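PDB 1B7G: protein (glyceraldehyde 3-phosphate dehydrogenase), which oxidises and phosphorylates D-glyceraldehyde 3-phosphate in glycolysis, using NADP in marked preference to NAD as cofactor. Local coordinates for residues V151-V165 with M220-E232. The protein carries 1 engineered substitution. Sequence-based numbering, arbitrary orientation.
Sequences VNKVSKVEKVRATIV and MHFINITLKDKVE. Unlike the reference sequence in segment 151-165: Lys159 (reference Asn).
Matching first torsions, -60° at Ile164 and -61° at His221, set CG1 of the one and the imidazole of the other anti to their own carbonyl carbons, and the two side chains run next to each other in the same direction. They form a non-hydrogen-bonded pair where strands 157-165 and 220-227 run antiparallel within the mixed sheet of the catalytic domain. Ile164 CG1 sits 3.8 Å from the centroid of the His221 ring, almost straight above it, a CH-pi contact that covers one face; NE2 of the same ring is hydrogen-bonded to Asn140 of the phosphate-binding site. With an alanine here instead of His221, the Asn140 side chain would probably lose this partner and a gap would open beside Ile164 CG1. On the side of the sheet that carries Ile164 and His221, Ala162 CB meets Ile223 CG2 at 3.6 Å, and Val157 packs on Ile225 and Leu227 and against Ile148 of helix 139-152. On the other side of the sheet, Val165 CG2 touches the rim of the Phe222 ring, lying in the ring plane, 3.5 Å from Phe222 CE2. How a regular pairing absorbs an extra residue is seen near the start of strand 157-165: in a classic beta bulge, Thr226 O accepts from both Glu158 N (2.8 Å) and Lys159 N (3.1 Å). Beyond it, Ser155 OG donates to Asp229 OD2 from above the carboxylate plane, at 3.0 Å, while a water bridges that same OD2 to Lys156 N.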
ATOM      1  N   VAL A 151     -22.760   9.685 -17.744  1.00 25.58           N
ATOM      2  CA  VAL A 151     -23.514  10.936 -17.665  1.00 30.91           C
ATOM      3  C   VAL A 151     -24.499  11.071 -18.824  1.00 30.25           C
ATOM      4  O   VAL A 151     -25.591  11.628 -18.674  1.00 28.75           O
ATOM      5  CB  VAL A 151     -22.617  12.178 -17.584  1.00 22.08           C
ATOM      6  CG1 VAL A 151     -23.367  13.480 -17.813  1.00 25.48           C
ATOM      7  CG2 VAL A 151     -21.954  12.256 -16.163  1.00 20.85           C
ATOM      8  N   ASN A 152     -24.113  10.578 -19.977  1.00 29.39           N
ATOM      9  CA  ASN A 152     -24.794  10.504 -21.233  1.00 33.30           C
ATOM     10  C   ASN A 152     -26.137   9.819 -21.109  1.00 35.12           C
ATOM     11  O   ASN A 152     -27.071  10.206 -21.791  1.00 32.62           O
ATOM     12  CB  ASN A 152     -23.910   9.845 -22.312  1.00 35.54           C
ATOM     13  CG  ASN A 152     -24.353  10.105 -23.731  1.00 53.83           C
ATOM     14  OD1 ASN A 152     -24.235  11.193 -24.326  1.00 33.13           O
ATOM     15  ND2 ASN A 152     -24.871   9.045 -24.362  1.00 38.58           N
ATOM     16  N   LYS A 153     -26.328   8.942 -20.128  1.00 34.89           N
ATOM     17  CA  LYS A 153     -27.627   8.366 -19.845  1.00 36.92           C
ATOM     18  C   LYS A 153     -28.617   9.388 -19.299  1.00 40.06           C
ATOM     19  O   LYS A 153     -29.846   9.191 -19.361  1.00 41.03           O
ATOM     20  CB  LYS A 153     -27.475   7.237 -18.835  1.00 30.40           C
ATOM     21  CG  LYS A 153     -26.677   6.047 -19.336  1.00 30.00           C
ATOM     22  CD  LYS A 153     -26.687   4.907 -18.297  1.00 38.63           C
ATOM     23  CE  LYS A 153     -25.628   3.872 -18.649  1.00 44.19           C
ATOM     24  NZ  LYS A 153     -25.927   2.508 -18.147  1.00 62.87           N
ATOM     25  N   VAL A 154     -28.144  10.445 -18.669  1.00 36.61           N
ATOM     26  CA  VAL A 154     -29.032  11.462 -18.109  1.00 34.41           C
ATOM     27  C   VAL A 154     -29.383  12.468 -19.202  1.00 41.40           C
ATOM     28  O   VAL A 154     -30.561  12.810 -19.343  1.00 38.63           O
ATOM     29  CB  VAL A 154     -28.424  12.152 -16.891  1.00 34.74           C
ATOM     30  CG1 VAL A 154     -29.296  13.300 -16.414  1.00 37.02           C
ATOM     31  CG2 VAL A 154     -28.213  11.127 -15.790  1.00 33.34           C
ATOM     32  N   SER A 155     -28.395  12.821 -20.019  1.00 34.69           N
ATOM     33  CA  SER A 155     -28.601  13.727 -21.134  1.00 33.37           C
ATOM     34  C   SER A 155     -27.375  13.684 -22.029  1.00 33.99           C
ATOM     35  O   SER A 155     -26.235  13.560 -21.546  1.00 34.24           O
ATOM     36  CB  SER A 155     -28.873  15.166 -20.705  1.00 33.66           C
ATOM     37  OG  SER A 155     -28.779  16.034 -21.816  1.00 33.29           O
ATOM     38  N   LYS A 156     -27.608  13.749 -23.333  1.00 30.19           N
ATOM     39  CA  LYS A 156     -26.509  13.589 -24.270  1.00 32.00           C
ATOM     40  C   LYS A 156     -25.345  14.542 -23.969  1.00 36.79           C
ATOM     41  O   LYS A 156     -25.569  15.751 -23.869  1.00 32.37           O
ATOM     42  CB  LYS A 156     -27.005  13.876 -25.690  1.00 31.67           C
ATOM     43  CG  LYS A 156     -26.023  13.349 -26.721  1.00 34.57           C
ATOM     44  CD  LYS A 156     -26.489  13.631 -28.133  1.00 51.41           C
ATOM     45  CE  LYS A 156     -25.330  13.488 -29.114  1.00 57.44           C
ATOM     46  NZ  LYS A 156     -24.603  12.209 -28.943  1.00 57.59           N
ATOM     47  N   VAL A 157     -24.130  14.027 -23.900  1.00 30.89           N
ATOM     48  CA  VAL A 157     -22.949  14.851 -23.683  1.00 31.41           C
ATOM     49  C   VAL A 157     -22.569  15.484 -25.015  1.00 29.71           C
ATOM     50  O   VAL A 157     -22.240  14.821 -26.000  1.00 30.04           O
ATOM     51  CB  VAL A 157     -21.762  14.057 -23.106  1.00 30.41           C
ATOM     52  CG1 VAL A 157     -20.490  14.875 -23.066  1.00 26.90           C
ATOM     53  CG2 VAL A 157     -22.178  13.549 -21.719  1.00 25.58           C
ATOM     54  N   GLU A 158     -22.645  16.809 -25.014  1.00 28.30           N
ATOM     55  CA  GLU A 158     -22.382  17.543 -26.249  1.00 32.15           C
ATOM     56  C   GLU A 158     -20.978  18.096 -26.298  1.00 31.87           C
ATOM     57  O   GLU A 158     -20.402  18.259 -27.376  1.00 32.11           O
ATOM     58  CB  GLU A 158     -23.435  18.678 -26.312  1.00 30.24           C
ATOM     59  CG  GLU A 158     -24.834  18.114 -26.483  1.00 45.05           C
ATOM     60  CD  GLU A 158     -25.042  17.485 -27.853  1.00 51.78           C
ATOM     61  OE1 GLU A 158     -24.098  17.482 -28.676  1.00 51.80           O
ATOM     62  OE2 GLU A 158     -26.149  16.989 -28.112  1.00 50.24           O
ATOM     63  N   LYS A 159     -20.408  18.342 -25.110  1.00 28.74           N
ATOM     64  CA  LYS A 159     -19.065  18.895 -25.054  1.00 31.38           C
ATOM     65  C   LYS A 159     -18.337  18.615 -23.736  1.00 23.09           C
ATOM     66  O   LYS A 159     -18.899  18.597 -22.677  1.00 28.26           O
ATOM     67  CB  LYS A 159     -19.133  20.432 -25.259  1.00 32.99           C
ATOM     68  CG  LYS A 159     -17.740  20.965 -25.586  1.00 29.32           C
ATOM     69  CD  LYS A 159     -17.643  22.463 -25.480  1.00 43.29           C
ATOM     70  CE  LYS A 159     -18.494  23.176 -26.510  1.00 43.12           C
ATOM     71  NZ  LYS A 159     -18.139  24.627 -26.571  1.00 59.60           N
ATOM     72  N   VAL A 160     -17.023  18.336 -23.858  1.00 28.52           N
ATOM     73  CA  VAL A 160     -16.193  18.068 -22.691  1.00 28.11           C
ATOM     74  C   VAL A 160     -14.925  18.935 -22.759  1.00 21.01           C
ATOM     75  O   VAL A 160     -14.222  18.899 -23.770  1.00 25.24           O
ATOM     76  CB  VAL A 160     -15.728  16.594 -22.602  1.00 31.97           C
ATOM     77  CG1 VAL A 160     -14.748  16.386 -21.417  1.00 25.18           C
ATOM     78  CG2 VAL A 160     -16.888  15.631 -22.426  1.00 25.54           C
ATOM     79  N   ARG A 161     -14.634  19.574 -21.633  1.00 20.76           N
ATOM     80  CA  ARG A 161     -13.353  20.280 -21.489  1.00 24.87           C
ATOM     81  C   ARG A 161     -12.770  19.746 -20.166  1.00 25.80           C
ATOM     82  O   ARG A 161     -13.527  19.649 -19.198  1.00 29.45           O
ATOM     83  CB  ARG A 161     -13.464  21.802 -21.451  1.00 23.33           C
ATOM     84  CG  ARG A 161     -14.016  22.422 -22.761  1.00 23.04           C
ATOM     85  CD  ARG A 161     -13.010  22.248 -23.875  1.00 27.64           C
ATOM     86  NE  ARG A 161     -13.414  22.882 -25.140  1.00 30.10           N
ATOM     87  CZ  ARG A 161     -14.027  22.221 -26.125  1.00 46.09           C
ATOM     88  NH1 ARG A 161     -14.287  20.923 -25.932  1.00 27.02           N
ATOM     89  NH2 ARG A 161     -14.374  22.805 -27.273  1.00 29.16           N
ATOM     90  N   ALA A 162     -11.520  19.270 -20.208  1.00 27.09           N
ATOM     91  CA  ALA A 162     -10.986  18.681 -18.991  1.00 26.24           C
ATOM     92  C   ALA A 162      -9.493  19.052 -18.837  1.00 21.52           C
ATOM     93  O   ALA A 162      -8.777  19.180 -19.799  1.00 21.58           O
ATOM     94  CB  ALA A 162     -11.083  17.145 -19.035  1.00 22.04           C
ATOM     95  N   THR A 163      -9.157  19.163 -17.582  1.00 20.28           N
ATOM     96  CA  THR A 163      -7.771  19.309 -17.166  1.00 23.01           C
ATOM     97  C   THR A 163      -7.377  18.099 -16.301  1.00 18.05           C
ATOM     98  O   THR A 163      -8.057  17.720 -15.372  1.00 22.29           O
ATOM     99  CB  THR A 163      -7.659  20.627 -16.386  1.00 25.77           C
ATOM    100  OG1 THR A 163      -7.514  21.721 -17.285  1.00 24.11           O
ATOM    101  CG2 THR A 163      -6.431  20.593 -15.469  1.00 31.43           C
ATOM    102  N   ILE A 164      -6.282  17.482 -16.712  1.00 24.12           N
ATOM    103  CA  ILE A 164      -5.728  16.299 -16.087  1.00 23.79           C
ATOM    104  C   ILE A 164      -4.400  16.569 -15.377  1.00 19.11           C
ATOM    105  O   ILE A 164      -3.390  16.907 -15.983  1.00 18.92           O
ATOM    106  CB  ILE A 164      -5.536  15.171 -17.117  1.00 26.14           C
ATOM    107  CG1 ILE A 164      -6.897  14.790 -17.761  1.00 28.65           C
ATOM    108  CG2 ILE A 164      -5.008  13.891 -16.447  1.00 30.55           C
ATOM    109  CD1 ILE A 164      -6.682  14.009 -19.047  1.00 25.27           C
ATOM    110  N   VAL A 165      -4.411  16.352 -14.070  1.00 16.75           N
ATOM    111  CA  VAL A 165      -3.200  16.461 -13.261  1.00 18.52           C
ATOM    112  C   VAL A 165      -2.590  15.050 -13.101  1.00 17.53           C
ATOM    113  O   VAL A 165      -3.174  14.267 -12.377  1.00 18.50           O
ATOM    114  CB  VAL A 165      -3.533  17.044 -11.884  1.00 23.95           C
ATOM    115  CG1 VAL A 165      -2.282  17.036 -10.973  1.00 16.88           C
ATOM    116  CG2 VAL A 165      -4.160  18.421 -12.045  1.00 21.18           C
ATOM    117  N   MET A 220      -5.614  13.171 -11.023  1.00 17.88           N
ATOM    118  CA  MET A 220      -6.857  13.834 -10.800  1.00 21.22           C
ATOM    119  C   MET A 220      -7.339  14.533 -12.069  1.00 22.73           C
ATOM    120  O   MET A 220      -6.575  15.071 -12.875  1.00 21.98           O
ATOM    121  CB  MET A 220      -6.946  14.842  -9.633  1.00 23.64           C
ATOM    122  CG  MET A 220      -7.228  14.162  -8.291  1.00 23.15           C
ATOM    123  SD  MET A 220      -7.519  15.289  -6.945  1.00 21.17           S
ATOM    124  CE  MET A 220      -9.240  15.764  -7.313  1.00 24.74           C
ATOM    125  N   HIS A 221      -8.686  14.510 -12.233  1.00 23.80           N
ATOM    126  CA  HIS A 221      -9.295  15.199 -13.363  1.00 25.84           C
ATOM    127  C   HIS A 221     -10.240  16.315 -12.891  1.00 18.25           C
ATOM    128  O   HIS A 221     -10.933  16.216 -11.936  1.00 21.59           O
ATOM    129  CB  HIS A 221     -10.130  14.309 -14.310  1.00 19.60           C
ATOM    130  CG  HIS A 221      -9.337  13.209 -14.966  1.00 19.93           C
ATOM    131  ND1 HIS A 221      -9.734  12.657 -16.186  1.00 24.93           N
ATOM    132  CD2 HIS A 221      -8.224  12.571 -14.600  1.00 24.25           C
ATOM    133  CE1 HIS A 221      -8.812  11.720 -16.514  1.00 20.56           C
ATOM    134  NE2 HIS A 221      -7.933  11.646 -15.559  1.00 24.88           N
ATOM    135  N   PHE A 222     -10.280  17.372 -13.724  1.00 16.42           N
ATOM    136  CA  PHE A 222     -11.183  18.495 -13.358  1.00 23.11           C
ATOM    137  C   PHE A 222     -11.986  18.797 -14.618  1.00 21.62           C
ATOM    138  O   PHE A 222     -11.375  19.035 -15.668  1.00 21.33           O
ATOM    139  CB  PHE A 222     -10.396  19.713 -12.894  1.00 28.14           C
ATOM    140  CG  PHE A 222      -9.506  19.421 -11.706  1.00 23.06           C
ATOM    141  CD1 PHE A 222     -10.038  19.388 -10.432  1.00 24.19           C
ATOM    142  CD2 PHE A 222      -8.169  19.117 -11.881  1.00 34.87           C
ATOM    143  CE1 PHE A 222      -9.227  19.088  -9.343  1.00 27.65           C
ATOM    144  CE2 PHE A 222      -7.354  18.811 -10.797  1.00 36.88           C
ATOM    145  CZ  PHE A 222      -7.890  18.802  -9.526  1.00 27.32           C
ATOM    146  N   ILE A 223     -13.286  18.522 -14.559  1.00 22.21           N
ATOM    147  CA  ILE A 223     -13.983  18.482 -15.846  1.00 26.72           C
ATOM    148  C   ILE A 223     -15.240  19.332 -15.924  1.00 19.44           C
ATOM    149  O   ILE A 223     -15.831  19.717 -14.959  1.00 20.81           O
ATOM    150  CB  ILE A 223     -14.402  17.060 -16.272  1.00 31.00           C
ATOM    151  CG1 ILE A 223     -15.477  16.579 -15.294  1.00 26.75           C
ATOM    152  CG2 ILE A 223     -13.245  16.080 -16.333  1.00 39.12           C
ATOM    153  CD1 ILE A 223     -16.297  15.454 -15.935  1.00 51.84           C
ATOM    154  N   ASN A 224     -15.459  19.709 -17.182  1.00 21.88           N
ATOM    155  CA  ASN A 224     -16.603  20.567 -17.494  1.00 24.45           C
ATOM    156  C   ASN A 224     -17.330  19.909 -18.681  1.00 23.15           C
ATOM    157  O   ASN A 224     -16.772  19.832 -19.760  1.00 26.49           O
ATOM    158  CB  ASN A 224     -16.125  21.962 -17.847  1.00 25.72           C
ATOM    159  CG  ASN A 224     -17.259  22.874 -18.296  1.00 49.64           C
ATOM    160  OD1 ASN A 224     -18.058  22.621 -19.205  1.00 58.13           O
ATOM    161  ND2 ASN A 224     -17.347  24.015 -17.620  1.00 46.24           N
ATOM    162  N   ILE A 225     -18.572  19.528 -18.383  1.00 24.72           N
ATOM    163  CA  ILE A 225     -19.366  18.840 -19.421  1.00 25.02           C
ATOM    164  C   ILE A 225     -20.537  19.749 -19.817  1.00 23.09           C
ATOM    165  O   ILE A 225     -21.158  20.398 -18.982  1.00 25.47           O
ATOM    166  CB  ILE A 225     -19.921  17.511 -18.867  1.00 28.52           C
ATOM    167  CG1 ILE A 225     -18.818  16.490 -18.526  1.00 33.53           C
ATOM    168  CG2 ILE A 225     -20.900  16.858 -19.858  1.00 37.39           C
ATOM    169  CD1 ILE A 225     -19.360  15.367 -17.642  1.00 34.72           C
ATOM    170  N   THR A 226     -20.798  19.801 -21.146  1.00 23.32           N
ATOM    171  CA  THR A 226     -21.988  20.539 -21.585  1.00 25.66           C
ATOM    172  C   THR A 226     -22.982  19.509 -22.152  1.00 24.64           C
ATOM    173  O   THR A 226     -22.547  18.680 -22.951  1.00 30.53           O
ATOM    174  CB  THR A 226     -21.692  21.579 -22.679  1.00 31.13           C
ATOM    175  OG1 THR A 226     -20.674  22.433 -22.201  1.00 34.30           O
ATOM    176  CG2 THR A 226     -22.962  22.366 -23.022  1.00 34.74           C
ATOM    177  N   LEU A 227     -24.165  19.462 -21.587  1.00 32.45           N
ATOM    178  CA  LEU A 227     -25.193  18.500 -21.984  1.00 31.93           C
ATOM    179  C   LEU A 227     -26.189  19.093 -22.986  1.00 37.31           C
ATOM    180  O   LEU A 227     -26.327  20.310 -23.135  1.00 34.21           O
ATOM    181  CB  LEU A 227     -25.982  18.057 -20.739  1.00 31.84           C
ATOM    182  CG  LEU A 227     -25.112  17.546 -19.583  1.00 27.12           C
ATOM    183  CD1 LEU A 227     -25.934  17.304 -18.339  1.00 25.56           C
ATOM    184  CD2 LEU A 227     -24.360  16.298 -20.017  1.00 24.42           C
ATOM    185  N   LYS A 228     -26.930  18.217 -23.654  1.00 31.94           N
ATOM    186  CA  LYS A 228     -27.869  18.686 -24.687  1.00 37.26           C
ATOM    187  C   LYS A 228     -29.016  19.430 -24.048  1.00 37.65           C
ATOM    188  O   LYS A 228     -29.534  20.434 -24.530  1.00 39.54           O
ATOM    189  CB  LYS A 228     -28.332  17.466 -25.484  1.00 39.64           C
ATOM    190  CG  LYS A 228     -29.625  17.662 -26.279  1.00 56.35           C
ATOM    191  CD  LYS A 228     -29.491  16.965 -27.630  1.00 53.63           C
ATOM    192  CE  LYS A 228     -30.827  16.462 -28.147  1.00 61.26           C
ATOM    193  NZ  LYS A 228     -30.725  16.064 -29.580  1.00 59.69           N
ATOM    194  N   ASP A 229     -29.486  18.875 -22.934  1.00 36.02           N
ATOM    195  CA  ASP A 229     -30.613  19.383 -22.201  1.00 39.95           C
ATOM    196  C   ASP A 229     -30.251  19.854 -20.800  1.00 43.32           C
ATOM    197  O   ASP A 229     -29.227  19.427 -20.270  1.00 40.63           O
ATOM    198  CB  ASP A 229     -31.638  18.204 -22.059  1.00 48.05           C
ATOM    199  CG  ASP A 229     -31.694  17.420 -23.366  1.00 58.41           C
ATOM    200  OD1 ASP A 229     -32.014  18.053 -24.400  1.00 55.10           O
ATOM    201  OD2 ASP A 229     -31.317  16.220 -23.354  1.00 55.98           O
ATOM    202  N   LYS A 230     -31.117  20.677 -20.210  1.00 39.68           N
ATOM    203  CA  LYS A 230     -30.915  21.130 -18.838  1.00 43.56           C
ATOM    204  C   LYS A 230     -31.305  19.971 -17.935  1.00 46.59           C
ATOM    205  O   LYS A 230     -32.245  19.232 -18.271  1.00 53.09           O
ATOM    206  CB  LYS A 230     -31.743  22.370 -18.517  1.00 50.98           C
ATOM    207  CG  LYS A 230     -31.657  23.482 -19.549  1.00 59.01           C
ATOM    208  CD  LYS A 230     -32.529  24.665 -19.164  1.00 66.77           C
ATOM    209  CE  LYS A 230     -32.433  25.792 -20.174  1.00 68.71           C
ATOM    210  NZ  LYS A 230     -33.422  25.653 -21.279  1.00 83.82           N
ATOM    211  N   VAL A 231     -30.552  19.696 -16.888  1.00 44.80           N
ATOM    212  CA  VAL A 231     -30.853  18.552 -16.041  1.00 42.77           C
ATOM    213  C   VAL A 231     -30.881  18.953 -14.570  1.00 43.15           C
ATOM    214  O   VAL A 231     -30.376  20.012 -14.206  1.00 38.71           O
ATOM    215  CB  VAL A 231     -29.850  17.382 -16.172  1.00 43.70           C
ATOM    216  CG1 VAL A 231     -29.751  16.836 -17.582  1.00 50.83           C
ATOM    217  CG2 VAL A 231     -28.476  17.760 -15.654  1.00 42.51           C
ATOM    218  N   GLU A 232     -31.266  17.975 -13.753  1.00 46.21           N
ATOM    219  CA  GLU A 232     -31.250  18.175 -12.300  1.00 50.84           C
ATOM    220  C   GLU A 232     -30.046  17.479 -11.681  1.00 52.83           C
ATOM    221  O   GLU A 232     -29.703  16.349 -12.056  1.00 51.98           O
ATOM    222  CB  GLU A 232     -32.542  17.587 -11.722  1.00 62.91           C
ATOM    223  CG  GLU A 232     -33.776  18.436 -11.970  1.00 75.65           C
ATOM    224  CD  GLU A 232     -33.908  19.563 -10.963  1.00 86.80           C
ATOM    225  OE1 GLU A 232     -32.956  19.779 -10.177  1.00 92.34           O
ATOM    226  OE2 GLU A 232     -34.964  20.230 -10.956  1.00 93.31           O
TER
HETATM  227  O   HOH W   1     -30.242  13.578 -24.577  1.00 48.30           O